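Local coordinates for monomethylamine methyltransferase MtmB1 (Methanosarcina barkeri, PDB 1NTH), which transfers the methyl group of monomethylamine to the corrinoid cofactor of its partner protein MtmC, feeding methanogenesis from methylamine, at residues F67-L71 against Y86-W92; M161-R165 against V177-K181; T274-V279 against I314-A318; W303-R309 against S410-Y416. All blocks are in the same frame, centred on the assembly; numbering follows the deposited sequence.

Interaction 1 of 4, residues F67-L71 against Y86-W92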
loop_
_atom_site.group_PDB
_atom_site.type_symbol
_atom_site.label_atom_id
_atom_site.label_comp_id
_atom_site.label_asym_id
_atom_site.label_seq_id
_atom_site.Cartn_x
_atom_site.Cartn_y
_atom_site.Cartn_z
ATOM N N PHE A 67 -9.871 -31.652 -29.036
ATOM C CA PHE A 67 -9.705 -32.309 -27.746
ATOM C C PHE A 67 -8.908 -33.598 -27.946
ATOM O O PHE A 67 -7.956 -33.876 -27.215
ATOM C CB PHE A 67 -11.077 -32.644 -27.151
ATOM C CG PHE A 67 -11.027 -33.183 -25.742
ATOM C CD1 PHE A 67 -11.429 -32.393 -24.667
ATOM C CD2 PHE A 67 -10.603 -34.485 -25.491
ATOM C CE1 PHE A 67 -11.410 -32.892 -23.365
ATOM C CE2 PHE A 67 -10.578 -34.995 -24.193
ATOM C CZ PHE A 67 -10.984 -34.196 -23.125
ATOM N N GLU A 68 -9.298 -34.379 -28.950
ATOM C CA GLU A 68 -8.629 -35.648 -29.222
ATOM C C GLU A 68 -7.189 -35.452 -29.678
ATOM O O GLU A 68 -6.315 -36.261 -29.364
ATOM C CB GLU A 68 -9.406 -36.430 -30.286
ATOM C CG GLU A 68 -9.058 -37.911 -30.344
ATOM C CD GLU A 68 -9.855 -38.662 -31.397
ATOM O OE1 GLU A 68 -11.053 -38.349 -31.579
ATOM O OE2 GLU A 68 -9.285 -39.573 -32.034
ATOM N N MET A 69 -6.938 -34.379 -30.419
ATOM C CA MET A 69 -5.586 -34.082 -30.873
ATOM C C MET A 69 -4.683 -33.913 -29.653
ATOM O O MET A 69 -3.605 -34.503 -29.566
ATOM C CB MET A 69 -5.602 -32.787 -31.689
ATOM C CG MET A 69 -4.267 -32.375 -32.285
ATOM S SD MET A 69 -3.832 -33.330 -33.752
ATOM C CE MET A 69 -2.143 -32.823 -33.995
ATOM N N LEU A 70 -5.125 -33.098 -28.701
ATOM C CA LEU A 70 -4.335 -32.856 -27.501
ATOM C C LEU A 70 -4.165 -34.121 -26.665
ATOM O O LEU A 70 -3.070 -34.418 -26.189
ATOM C CB LEU A 70 -4.994 -31.764 -26.652
ATOM C CG LEU A 70 -4.201 -31.298 -25.427
ATOM C CD1 LEU A 70 -2.858 -30.717 -25.859
ATOM C CD2 LEU A 70 -5.016 -30.249 -24.674
ATOM N N LEU A 71 -5.252 -34.865 -26.495
ATOM C CA LEU A 71 -5.227 -36.087 -25.703
ATOM C C LEU A 71 -4.335 -37.192 -26.274
ATOM O O LEU A 71 -3.587 -37.839 -25.538
ATOM C CB LEU A 71 -6.649 -36.628 -25.541
ATOM C CG LEU A 71 -6.763 -37.980 -24.829
ATOM C CD1 LEU A 71 -6.284 -37.859 -23.386
ATOM C CD2 LEU A 71 -8.204 -38.454 -24.872
ATOM N N TYR A 86 -1.401 -36.179 -21.345
ATOM C CA TYR A 86 -2.458 -35.843 -20.398
ATOM C C TYR A 86 -3.471 -36.980 -20.416
ATOM O O TYR A 86 -3.487 -37.791 -21.343
ATOM C CB TYR A 86 -3.210 -34.580 -20.827
ATOM C CG TYR A 86 -2.377 -33.336 -20.979
ATOM C CD1 TYR A 86 -2.227 -32.725 -22.224
ATOM C CD2 TYR A 86 -1.764 -32.746 -19.878
ATOM C CE1 TYR A 86 -1.492 -31.555 -22.366
ATOM C CE2 TYR A 86 -1.026 -31.578 -20.009
ATOM C CZ TYR A 86 -0.894 -30.987 -21.255
ATOM O OH TYR A 86 -0.163 -29.831 -21.387
ATOM N N THR A 87 -4.319 -37.042 -19.393
ATOM C CA THR A 87 -5.377 -38.043 -19.369
ATOM C C THR A 87 -6.645 -37.258 -19.688
ATOM O O THR A 87 -6.669 -36.029 -19.556
ATOM C CB THR A 87 -5.543 -38.711 -17.991
ATOM O OG1 THR A 87 -5.998 -37.741 -17.040
ATOM C CG2 THR A 87 -4.225 -39.315 -17.523
ATOM N N GLU A 88 -7.690 -37.955 -20.112
ATOM C CA GLU A 88 -8.946 -37.301 -20.452
ATOM C C GLU A 88 -9.522 -36.538 -19.264
ATOM O O GLU A 88 -10.012 -35.420 -19.416
ATOM C CB GLU A 88 -9.967 -38.331 -20.931
ATOM C CG GLU A 88 -11.192 -37.714 -21.574
ATOM C CD GLU A 88 -12.199 -38.757 -22.012
ATOM O OE1 GLU A 88 -11.770 -39.830 -22.485
ATOM O OE2 GLU A 88 -13.416 -38.499 -21.897
ATOM N N ASP A 89 -9.462 -37.144 -18.085
ATOM C CA ASP A 89 -9.995 -36.505 -16.890
ATOM C C ASP A 89 -9.233 -35.241 -16.511
ATOM O O ASP A 89 -9.819 -34.297 -15.983
ATOM C CB ASP A 89 -10.001 -37.480 -15.714
ATOM C CG ASP A 89 -10.986 -38.615 -15.910
ATOM O OD1 ASP A 89 -12.093 -38.358 -16.429
ATOM O OD2 ASP A 89 -10.659 -39.760 -15.532
ATOM N N GLU A 90 -7.929 -35.220 -16.773
ATOM C CA GLU A 90 -7.129 -34.041 -16.456
ATOM C C GLU A 90 -7.514 -32.895 -17.381
ATOM O O GLU A 90 -7.599 -31.744 -16.950
ATOM C CB GLU A 90 -5.632 -34.339 -16.601
ATOM C CG GLU A 90 -5.122 -35.385 -15.625
ATOM C CD GLU A 90 -3.666 -35.754 -15.853
ATOM O OE1 GLU A 90 -3.175 -35.594 -16.991
ATOM O OE2 GLU A 90 -3.022 -36.222 -14.890
ATOM N N ILE A 91 -7.746 -33.205 -18.654
ATOM C CA ILE A 91 -8.125 -32.169 -19.601
ATOM C C ILE A 91 -9.486 -31.575 -19.241
ATOM O O ILE A 91 -9.668 -30.357 -19.292
ATOM C CB ILE A 91 -8.159 -32.711 -21.051
ATOM C CG1 ILE A 91 -6.766 -33.223 -21.437
ATOM C CG2 ILE A 91 -8.581 -31.602 -22.014
ATOM C CD1 ILE A 91 -6.690 -33.820 -22.838
ATOM N N TRP A 92 -10.440 -32.425 -18.869
ATOM C CA TRP A 92 -11.764 -31.926 -18.506
ATOM C C TRP A 92 -11.734 -31.086 -17.232
ATOM O O TRP A 92 -12.476 -30.109 -17.114
ATOM C CB TRP A 92 -12.756 -33.084 -18.359
ATOM C CG TRP A 92 -13.340 -33.492 -19.677
ATOM C CD1 TRP A 92 -13.231 -34.710 -20.287
ATOM C CD2 TRP A 92 -14.099 -32.662 -20.568
ATOM N NE1 TRP A 92 -13.873 -34.689 -21.505
ATOM C CE2 TRP A 92 -14.414 -33.445 -21.701
ATOM C CE3 TRP A 92 -14.541 -31.333 -20.517
ATOM C CZ2 TRP A 92 -15.154 -32.941 -22.777
ATOM C CZ3 TRP A 92 -15.278 -30.832 -21.589
ATOM C CH2 TRP A 92 -15.574 -31.637 -22.704
HETATM O O HOH W 1 -2.087 -36.006 -24.067
#

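Interaction 2 of 4, residues M161-R165 against V177-K181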
loop_
_atom_site.group_PDB
_atom_site.type_symbol
_atom_site.label_atom_id
_atom_site.label_comp_id
_atom_site.label_asym_id
_atom_site.label_seq_id
_atom_site.Cartn_x
_atom_site.Cartn_y
_atom_site.Cartn_z
ATOM N N MET A 161 11.784 -2.686 -27.147
ATOM C CA MET A 161 12.801 -1.634 -27.133
ATOM C C MET A 161 13.991 -2.109 -27.967
ATOM O O MET A 161 14.574 -3.148 -27.663
ATOM C CB MET A 161 13.285 -1.362 -25.701
ATOM C CG MET A 161 12.212 -0.870 -24.732
ATOM S SD MET A 161 12.886 -0.435 -23.098
ATOM C CE MET A 161 13.652 1.165 -23.470
ATOM N N THR A 162 14.354 -1.372 -29.015
ATOM C CA THR A 162 15.495 -1.790 -29.825
ATOM C C THR A 162 16.782 -1.565 -29.042
ATOM O O THR A 162 17.810 -2.178 -29.327
ATOM C CB THR A 162 15.563 -1.043 -31.182
ATOM O OG1 THR A 162 15.562 0.373 -30.969
ATOM C CG2 THR A 162 14.375 -1.432 -32.054
ATOM N N SER A 163 16.722 -0.681 -28.050
ATOM C CA SER A 163 17.872 -0.418 -27.197
ATOM C C SER A 163 17.411 0.188 -25.881
ATOM O O SER A 163 16.317 0.749 -25.789
ATOM C CB SER A 163 18.872 0.536 -27.875
ATOM O OG SER A 163 18.370 1.862 -27.968
ATOM N N VAL A 164 18.235 0.032 -24.853
ATOM C CA VAL A 164 17.958 0.613 -23.550
ATOM C C VAL A 164 19.300 1.212 -23.132
ATOM O O VAL A 164 20.321 0.520 -23.110
ATOM C CB VAL A 164 17.441 -0.444 -22.536
ATOM C CG1 VAL A 164 18.484 -1.527 -22.295
ATOM C CG2 VAL A 164 17.047 0.246 -21.242
ATOM N N ARG A 165 19.298 2.507 -22.829
ATOM C CA ARG A 165 20.526 3.214 -22.487
ATOM C C ARG A 165 21.531 3.048 -23.630
ATOM O O ARG A 165 22.737 2.923 -23.418
ATOM C CB ARG A 165 21.099 2.718 -21.151
ATOM C CG ARG A 165 20.540 3.510 -19.967
ATOM C CD ARG A 165 20.871 2.905 -18.610
ATOM N NE ARG A 165 22.303 2.813 -18.343
ATOM C CZ ARG A 165 22.811 2.409 -17.183
ATOM N NH1 ARG A 165 21.999 2.071 -16.188
ATOM N NH2 ARG A 165 24.124 2.321 -17.020
ATOM N N VAL A 177 17.382 -7.541 -18.539
ATOM C CA VAL A 177 16.655 -7.326 -17.286
ATOM C C VAL A 177 16.219 -5.864 -17.219
ATOM O O VAL A 177 15.063 -5.562 -16.907
ATOM C CB VAL A 177 17.538 -7.658 -16.056
ATOM C CG1 VAL A 177 16.899 -7.117 -14.775
ATOM C CG2 VAL A 177 17.708 -9.170 -15.940
ATOM N N LEU A 178 17.146 -4.956 -17.516
ATOM C CA LEU A 178 16.839 -3.528 -17.494
ATOM C C LEU A 178 15.681 -3.217 -18.442
ATOM O O LEU A 178 14.754 -2.484 -18.083
ATOM C CB LEU A 178 18.077 -2.708 -17.892
ATOM C CG LEU A 178 17.893 -1.187 -17.958
ATOM C CD1 LEU A 178 17.466 -0.661 -16.591
ATOM C CD2 LEU A 178 19.195 -0.528 -18.400
ATOM N N ALA A 179 15.726 -3.777 -19.648
ATOM C CA ALA A 179 14.668 -3.539 -20.626
ATOM C C ALA A 179 13.329 -4.114 -20.175
ATOM O O ALA A 179 12.284 -3.495 -20.382
ATOM C CB ALA A 179 15.060 -4.129 -21.989
ATOM N N ALA A 180 13.357 -5.290 -19.554
ATOM C CA ALA A 180 12.131 -5.930 -19.091
ATOM C C ALA A 180 11.384 -5.049 -18.088
ATOM O O ALA A 180 10.159 -4.928 -18.151
ATOM C CB ALA A 180 12.452 -7.288 -18.460
ATOM N N LYS A 181 12.119 -4.442 -17.162
ATOM C CA LYS A 181 11.492 -3.576 -16.167
ATOM C C LYS A 181 11.142 -2.224 -16.778
ATOM O O LYS A 181 10.036 -1.713 -16.594
ATOM C CB LYS A 181 12.426 -3.352 -14.973
ATOM C CG LYS A 181 12.779 -4.606 -14.186
ATOM C CD LYS A 181 13.610 -4.242 -12.962
ATOM C CE LYS A 181 14.184 -5.471 -12.261
ATOM N NZ LYS A 181 13.141 -6.349 -11.653
#

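Interaction 3 of 4, residues T274-V279 against I314-A318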
loop_
_atom_site.group_PDB
_atom_site.type_symbol
_atom_site.label_atom_id
_atom_site.label_comp_id
_atom_site.label_asym_id
_atom_site.label_seq_id
_atom_site.Cartn_x
_atom_site.Cartn_y
_atom_site.Cartn_z
ATOM N N THR A 274 -5.018 -27.180 -39.378
ATOM C CA THR A 274 -4.439 -26.146 -38.531
ATOM C C THR A 274 -5.448 -25.684 -37.479
ATOM O O THR A 274 -5.064 -25.295 -36.376
ATOM C CB THR A 274 -3.968 -24.939 -39.371
ATOM O OG1 THR A 274 -3.019 -25.382 -40.352
ATOM C CG2 THR A 274 -3.288 -23.898 -38.483
ATOM N N THR A 275 -6.733 -25.741 -37.814
ATOM C CA THR A 275 -7.771 -25.329 -36.874
ATOM C C THR A 275 -7.893 -26.355 -35.749
ATOM O O THR A 275 -8.148 -26.003 -34.597
ATOM C CB THR A 275 -9.126 -25.147 -37.589
ATOM O OG1 THR A 275 -8.948 -24.281 -38.721
ATOM C CG2 THR A 275 -10.151 -24.513 -36.644
ATOM N N ILE A 276 -7.709 -27.631 -36.081
ATOM C CA ILE A 276 -7.758 -28.684 -35.076
ATOM C C ILE A 276 -6.645 -28.401 -34.065
ATOM O O ILE A 276 -6.852 -28.487 -32.855
ATOM C CB ILE A 276 -7.528 -30.078 -35.713
ATOM C CG1 ILE A 276 -8.744 -30.462 -36.557
ATOM C CG2 ILE A 276 -7.271 -31.123 -34.631
ATOM C CD1 ILE A 276 -8.571 -31.768 -37.323
ATOM N N VAL A 277 -5.466 -28.054 -34.571
ATOM C CA VAL A 277 -4.331 -27.739 -33.710
ATOM C C VAL A 277 -4.652 -26.500 -32.875
ATOM O O VAL A 277 -4.347 -26.454 -31.681
ATOM C CB VAL A 277 -3.053 -27.466 -34.544
ATOM C CG1 VAL A 277 -1.982 -26.809 -33.680
ATOM C CG2 VAL A 277 -2.527 -28.770 -35.114
ATOM N N ASP A 278 -5.272 -25.509 -33.508
ATOM C CA ASP A 278 -5.627 -24.266 -32.826
ATOM C C ASP A 278 -6.551 -24.547 -31.640
ATOM O O ASP A 278 -6.340 -24.022 -30.545
ATOM C CB ASP A 278 -6.304 -23.304 -33.803
ATOM C CG ASP A 278 -6.315 -21.874 -33.299
ATOM O OD1 ASP A 278 -5.905 -21.646 -32.141
ATOM O OD2 ASP A 278 -6.733 -20.981 -34.064
ATOM N N VAL A 279 -7.576 -25.368 -31.852
ATOM C CA VAL A 279 -8.491 -25.705 -30.764
ATOM C C VAL A 279 -7.705 -26.422 -29.668
ATOM O O VAL A 279 -7.877 -26.147 -28.479
ATOM C CB VAL A 279 -9.653 -26.607 -31.262
ATOM C CG1 VAL A 279 -10.447 -27.161 -30.079
ATOM C CG2 VAL A 279 -10.567 -25.797 -32.177
ATOM N N ILE A 314 -9.363 -19.969 -40.007
ATOM C CA ILE A 314 -8.858 -20.761 -38.892
ATOM C C ILE A 314 -9.237 -20.095 -37.569
ATOM O O ILE A 314 -9.764 -20.748 -36.667
ATOM C CB ILE A 314 -7.321 -20.914 -38.976
ATOM C CG1 ILE A 314 -6.963 -21.758 -40.205
ATOM C CG2 ILE A 314 -6.776 -21.559 -37.701
ATOM C CD1 ILE A 314 -5.494 -21.727 -40.569
ATOM N N ALA A 315 -8.983 -18.795 -37.463
ATOM C CA ALA A 315 -9.300 -18.063 -36.239
ATOM C C ALA A 315 -10.807 -18.027 -35.972
ATOM O O ALA A 315 -11.251 -18.235 -34.839
ATOM C CB ALA A 315 -8.752 -16.642 -36.324
ATOM N N GLY A 316 -11.587 -17.760 -37.015
ATOM C CA GLY A 316 -13.032 -17.696 -36.861
ATOM C C GLY A 316 -13.644 -18.993 -36.372
ATOM O O GLY A 316 -14.474 -18.990 -35.461
ATOM N N TRP A 317 -13.241 -20.108 -36.971
ATOM C CA TRP A 317 -13.767 -21.405 -36.565
ATOM C C TRP A 317 -13.279 -21.816 -35.182
ATOM O O TRP A 317 -14.051 -22.339 -34.380
ATOM C CB TRP A 317 -13.395 -22.489 -37.586
ATOM C CG TRP A 317 -14.311 -22.521 -38.771
ATOM C CD1 TRP A 317 -14.317 -21.662 -39.834
ATOM C CD2 TRP A 317 -15.385 -23.441 -38.992
ATOM N NE1 TRP A 317 -15.332 -21.992 -40.704
ATOM C CE2 TRP A 317 -16.003 -23.080 -40.211
ATOM C CE3 TRP A 317 -15.888 -24.538 -38.277
ATOM C CZ2 TRP A 317 -17.099 -23.780 -40.733
ATOM C CZ3 TRP A 317 -16.979 -25.236 -38.796
ATOM C CH2 TRP A 317 -17.570 -24.851 -40.014
ATOM N N ALA A 318 -12.003 -21.582 -34.899
ATOM C CA ALA A 318 -11.461 -21.953 -33.596
ATOM C C ALA A 318 -12.169 -21.190 -32.475
ATOM O O ALA A 318 -12.600 -21.783 -31.484
ATOM C CB ALA A 318 -9.959 -21.682 -33.554
#

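Interaction 4 of 4, residues W303-R309 against S410-Y416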
loop_
_atom_site.group_PDB
_atom_site.type_symbol
_atom_site.label_atom_id
_atom_site.label_comp_id
_atom_site.label_asym_id
_atom_site.label_seq_id
_atom_site.Cartn_x
_atom_site.Cartn_y
_atom_site.Cartn_z
ATOM N N TRP A 303 3.056 -15.793 -46.459
ATOM C CA TRP A 303 2.874 -14.360 -46.290
ATOM C C TRP A 303 3.209 -13.815 -44.904
ATOM O O TRP A 303 3.482 -12.624 -44.756
ATOM C CB TRP A 303 1.440 -13.993 -46.670
ATOM C CG TRP A 303 1.059 -14.489 -48.040
ATOM C CD1 TRP A 303 -0.006 -15.283 -48.356
ATOM C CD2 TRP A 303 1.735 -14.214 -49.274
ATOM N NE1 TRP A 303 -0.036 -15.518 -49.711
ATOM C CE2 TRP A 303 1.020 -14.872 -50.299
ATOM C CE3 TRP A 303 2.874 -13.470 -49.614
ATOM C CZ2 TRP A 303 1.407 -14.814 -51.643
ATOM C CZ3 TRP A 303 3.261 -13.411 -50.954
ATOM C CH2 TRP A 303 2.526 -14.079 -51.950
ATOM N N GLY A 304 3.188 -14.680 -43.896
ATOM C CA GLY A 304 3.504 -14.243 -42.546
ATOM C C GLY A 304 2.485 -13.275 -41.967
ATOM O O GLY A 304 2.805 -12.492 -41.070
ATOM N N SER A 305 1.260 -13.331 -42.479
ATOM C CA SER A 305 0.182 -12.463 -42.014
ATOM C C SER A 305 -0.932 -13.265 -41.352
ATOM O O SER A 305 -1.117 -14.449 -41.634
ATOM C CB SER A 305 -0.403 -11.665 -43.180
ATOM O OG SER A 305 -1.562 -10.953 -42.776
ATOM N N THR A 306 -1.680 -12.604 -40.475
ATOM C CA THR A 306 -2.782 -13.238 -39.764
ATOM C C THR A 306 -4.132 -12.935 -40.416
ATOM O O THR A 306 -5.164 -13.427 -39.964
ATOM C CB THR A 306 -2.852 -12.739 -38.310
ATOM O OG1 THR A 306 -2.898 -11.308 -38.313
ATOM C CG2 THR A 306 -1.643 -13.211 -37.515
ATOM N N ASN A 307 -4.133 -12.133 -41.476
ATOM C CA ASN A 307 -5.391 -11.787 -42.122
ATOM C C ASN A 307 -5.589 -12.304 -43.546
ATOM O O ASN A 307 -6.254 -11.661 -44.359
ATOM C CB ASN A 307 -5.604 -10.270 -42.092
ATOM C CG ASN A 307 -4.403 -9.501 -42.589
ATOM O OD1 ASN A 307 -3.654 -8.919 -41.802
ATOM N ND2 ASN A 307 -4.206 -9.497 -43.904
ATOM N N THR A 308 -5.010 -13.459 -43.855
ATOM C CA THR A 308 -5.213 -14.035 -45.177
ATOM C C THR A 308 -6.533 -14.788 -45.059
ATOM O O THR A 308 -7.016 -15.036 -43.949
ATOM C CB THR A 308 -4.094 -15.028 -45.570
ATOM O OG1 THR A 308 -4.149 -16.178 -44.719
ATOM C CG2 THR A 308 -2.727 -14.367 -45.457
ATOM N N ARG A 309 -7.125 -15.145 -46.190
ATOM C CA ARG A 309 -8.391 -15.862 -46.171
ATOM C C ARG A 309 -8.313 -17.111 -45.295
ATOM O O ARG A 309 -9.212 -17.372 -44.495
ATOM C CB ARG A 309 -8.793 -16.243 -47.600
ATOM C CG ARG A 309 -10.130 -16.964 -47.718
ATOM C CD ARG A 309 -10.492 -17.163 -49.191
ATOM N NE ARG A 309 -10.721 -15.890 -49.871
ATOM C CZ ARG A 309 -11.894 -15.263 -49.921
ATOM N NH1 ARG A 309 -12.959 -15.793 -49.333
ATOM N NH2 ARG A 309 -12.000 -14.099 -50.549
ATOM N N SER A 410 -11.173 -10.169 -50.705
ATOM C CA SER A 410 -10.928 -10.175 -52.146
ATOM C C SER A 410 -10.293 -8.870 -52.614
ATOM O O SER A 410 -9.652 -8.823 -53.665
ATOM C CB SER A 410 -12.236 -10.405 -52.909
ATOM O OG SER A 410 -12.707 -11.729 -52.728
ATOM N N LEU A 411 -10.463 -7.809 -51.831
ATOM C CA LEU A 411 -9.905 -6.511 -52.190
ATOM C C LEU A 411 -8.391 -6.416 -52.021
ATOM O O LEU A 411 -7.768 -5.507 -52.569
ATOM C CB LEU A 411 -10.569 -5.397 -51.373
ATOM C CG LEU A 411 -12.054 -5.112 -51.610
ATOM C CD1 LEU A 411 -12.501 -3.970 -50.711
ATOM C CD2 LEU A 411 -12.284 -4.756 -53.070
ATOM N N TYR A 412 -7.790 -7.343 -51.279
ATOM C CA TYR A 412 -6.347 -7.283 -51.073
ATOM C C TYR A 412 -5.581 -8.600 -51.192
ATOM O O TYR A 412 -4.356 -8.589 -51.297
ATOM C CB TYR A 412 -6.040 -6.650 -49.700
ATOM C CG TYR A 412 -6.526 -7.447 -48.495
ATOM C CD1 TYR A 412 -5.952 -8.677 -48.166
ATOM C CD2 TYR A 412 -7.557 -6.968 -47.686
ATOM C CE1 TYR A 412 -6.393 -9.412 -47.061
ATOM C CE2 TYR A 412 -8.006 -7.694 -46.578
ATOM C CZ TYR A 412 -7.420 -8.912 -46.272
ATOM O OH TYR A 412 -7.860 -9.632 -45.181
ATOM N N GLU A 413 -6.284 -9.727 -51.192
ATOM C CA GLU A 413 -5.607 -11.022 -51.239
ATOM C C GLU A 413 -4.780 -11.333 -52.485
ATOM O O GLU A 413 -4.083 -12.344 -52.531
ATOM C CB GLU A 413 -6.608 -12.153 -50.978
ATOM C CG GLU A 413 -7.549 -12.485 -52.117
ATOM C CD GLU A 413 -8.573 -13.531 -51.711
ATOM O OE1 GLU A 413 -8.241 -14.387 -50.860
ATOM O OE2 GLU A 413 -9.703 -13.510 -52.244
ATOM N N LYS A 414 -4.837 -10.465 -53.487
ATOM C CA LYS A 414 -4.061 -10.685 -54.702
ATOM C C LYS A 414 -2.846 -9.763 -54.728
ATOM O O LYS A 414 -2.093 -9.739 -55.702
ATOM C CB LYS A 414 -4.943 -10.441 -55.930
ATOM C CG LYS A 414 -6.122 -11.388 -56.057
ATOM C CD LYS A 414 -5.666 -12.815 -56.306
ATOM C CE LYS A 414 -6.852 -13.747 -56.476
ATOM N NZ LYS A 414 -6.419 -15.150 -56.717
ATOM N N ASN A 415 -2.645 -9.027 -53.637
ATOM C CA ASN A 415 -1.540 -8.078 -53.549
ATOM C C ASN A 415 -0.560 -8.333 -52.404
ATOM O O ASN A 415 0.185 -7.432 -52.022
ATOM C CB ASN A 415 -2.106 -6.664 -53.414
ATOM C CG ASN A 415 -3.096 -6.328 -54.511
ATOM O OD1 ASN A 415 -3.953 -5.459 -54.343
ATOM N ND2 ASN A 415 -2.979 -7.007 -55.646
ATOM N N TYR A 416 -0.550 -9.546 -51.862
ATOM C CA TYR A 416 0.352 -9.861 -50.756
ATOM C C TYR A 416 1.817 -9.620 -51.114
ATOM O O TYR A 416 2.562 -9.020 -50.338
ATOM C CB TYR A 416 0.162 -11.315 -50.315
ATOM C CG TYR A 416 -1.182 -11.589 -49.675
ATOM C CD1 TYR A 416 -1.873 -12.768 -49.948
ATOM C CD2 TYR A 416 -1.767 -10.670 -48.800
ATOM C CE1 TYR A 416 -3.116 -13.029 -49.371
ATOM C CE2 TYR A 416 -3.010 -10.921 -48.217
ATOM C CZ TYR A 416 -3.678 -12.100 -48.509
ATOM O OH TYR A 416 -4.912 -12.352 -47.955
HETATM O O HOH W 2 -6.149 -14.585 -48.846
#

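Interaction 1 of 4, residues F67-L71 against Y86-W92
Phe67, on helix 56-73, pushes its ring between Ile91 and Trp92 of helix 88-95, which a capping box at Thr87 and Glu90 starts. The short helical segments cross at 125° with their axes 10.7 Å apart, joined through the hairpin of strands 75-77 and 82-84. Aromatic contact comes first: the rim of Phe67 lies over one face of the indole, CZ 3.3 Å from Trp92 NE1, with the planes tilted by 33°. The ring gets there because Phe67 CG stands opposite the backbone N (chi1 -173°). Apolar contacts continue from Phe67. Phe67 CE1 meets Ile91 CG2 at 3.4 Å, while Ile91 CD1 lies over a face of the ring and Glu88 CG at its edge. Replacing Trp92 by a serine removes the indole face that Phe67 CE1 and CZ lie against and would probably leave that ring held mainly from the Ile91 side. Leu71 CB packs on Ile91 CD1 at 3.9 Å. Farther along, Leu70 CD1 touches the edge of the Tyr86 ring at CE1, 3.8 Å away; the Tyr86 hydroxyl reaches Asn284 of helix 271-288. Polar contacts come last. In the capping box Thr87 N donates to Glu90 OE1 (3.0 Å) from above the carboxylate plane, the return bond to Thr87 OG1 being less certain. One water ties the backbones, donating to Leu70 O and Leu71 O and accepting from Tyr86 N, each at 2.8 Å.

Interaction 2 of 4, residues M161-R165 against V177-K181
Leu178 reaches from helix 174-193 into the loop at Val164 and Arg165, a contact without hydrogen bonds between the two segments. Its CB points toward the loop, and CG, set opposite the backbone N (chi1 178°), lies 3.7 Å from Val164 CG2. Beyond it CD2 does most of the touching: it sits 3.6 Å from the same Val164 CG2 and 3.8 Å from Arg165 CD, where the arginine chain crosses it at about a right angle. At the next residue, Ala179 CB meets the other valine branch, CG1, at 4.3 Å, and Met161 SD lies 4.1 Å from Ala179 O. The guanidinium of Arg165 passes on to other subunits, with a salt bridge to Asp8 of the second subunit and a hydrogen bond to Met193 O of the third; Leu178 packs against Tyr10 of the second and Met193 of the third. The contact thus folds the loop after strand 160-161 back onto the helix it leads into, 174-193, with Met161 also on Thr182 and Leu186 of that helix.

Interaction 3 of 4, residues T274-V279 against I314-A318
Ile314 of helix 309-325 lies against Thr274, Thr275 and Asp278 of helix 271-288, two successive outer helices of the TIM barrel that flank strand 293-300. The short segments cross at -48° with axes 9.2 Å apart. Apolar contacts run along the seam: Ile314 CD1 touches Thr274 CG2 at 3.7 Å, Thr275 CG2 lies 3.9 Å from Trp317 CB, and Val279 CG2 rests 4.2 Å from Ala318 CA. Across the seam the polar atoms meet carbon. Thr275 OG1 sits 3.5 Å from Ile314 CG1 while bonding back to Ile271 O in its helix, as Thr274 OG1 does to Gly270 O just before it. Asp278, its CG turned away from the backbone N (chi1 -162°), lays OD2 3.3 Å from Ala318 CB and 3.7 Å from Ile314 CG2; Asp296 of strand 293-300 brings a like charge near. Cutting Ile314 back to a glycine would probably open a gap beside Thr274 CG2 and take away the part of the carbon packing round Asp278 OD2 that Ile314 CG2 supplies. No hydrogen bond links the two segments, so they meet by packing, and the buried threonine hydroxyls are satisfied on their own side of the contact.

Interaction 4 of 4, residues W303-R309 against S410-Y416
Tyr416 sets its CB, not its ring, over the centre of the Trp303 six-membered ring: a CH-pi contact 3.5 Å from the centroid and 12° off the normal. The tyrosine ring continues obliquely across the five-membered ring on that same face, planes at 44°, with CD1 3.3 Å from Trp303 NE1. At the other end Arg309 grips Glu413 side-on. NE donates to the syn lone pair of OE1 at 3.1 Å; NH2 donates to OE2 at 2.9 Å, on the syn side but out of the carboxylate plane; a chi3 bend (-65°) brings the guanidinium round. NH1 is taken by Asp406. Separately, Tyr412 OH donates to Asn307 O at 2.7 Å in the carbonyl plane, and a water joins Arg309 N, Glu413 OE1 and Tyr416 OH. Thr308 holds the N-cap position of the helix that Arg309 begins. The loops after strand 293-300 and helix 398-410 are thus tied by charge, ring and water, and Glu413, linked by that water to the helix's first N-H, probably suits its positive end.

Overall arrangement
From the N terminus, interaction 1 closes first, spanning the 14 residues of hairpin and turns between helices 56-73 and 88-95. Interaction 2 follows in series, closing an 11-residue gap, its last three residues already in helix 174-193, at the surface shared with neighbouring subunits; its nearest atoms are about 26 Å from interactions 1 and 3. Interactions 3 and 4 cross: 303-309 falls between the segments of interaction 3, and 314-318 between those of interaction 4. Helix 309-325 belongs to both, so barrel helix 271-288 and the loop after helix 398-410 both meet it. Interaction 1 touches interaction 3 where Met69 packs on Ile276 and Val277, linking helix 56-73 to the barrel's outer helices.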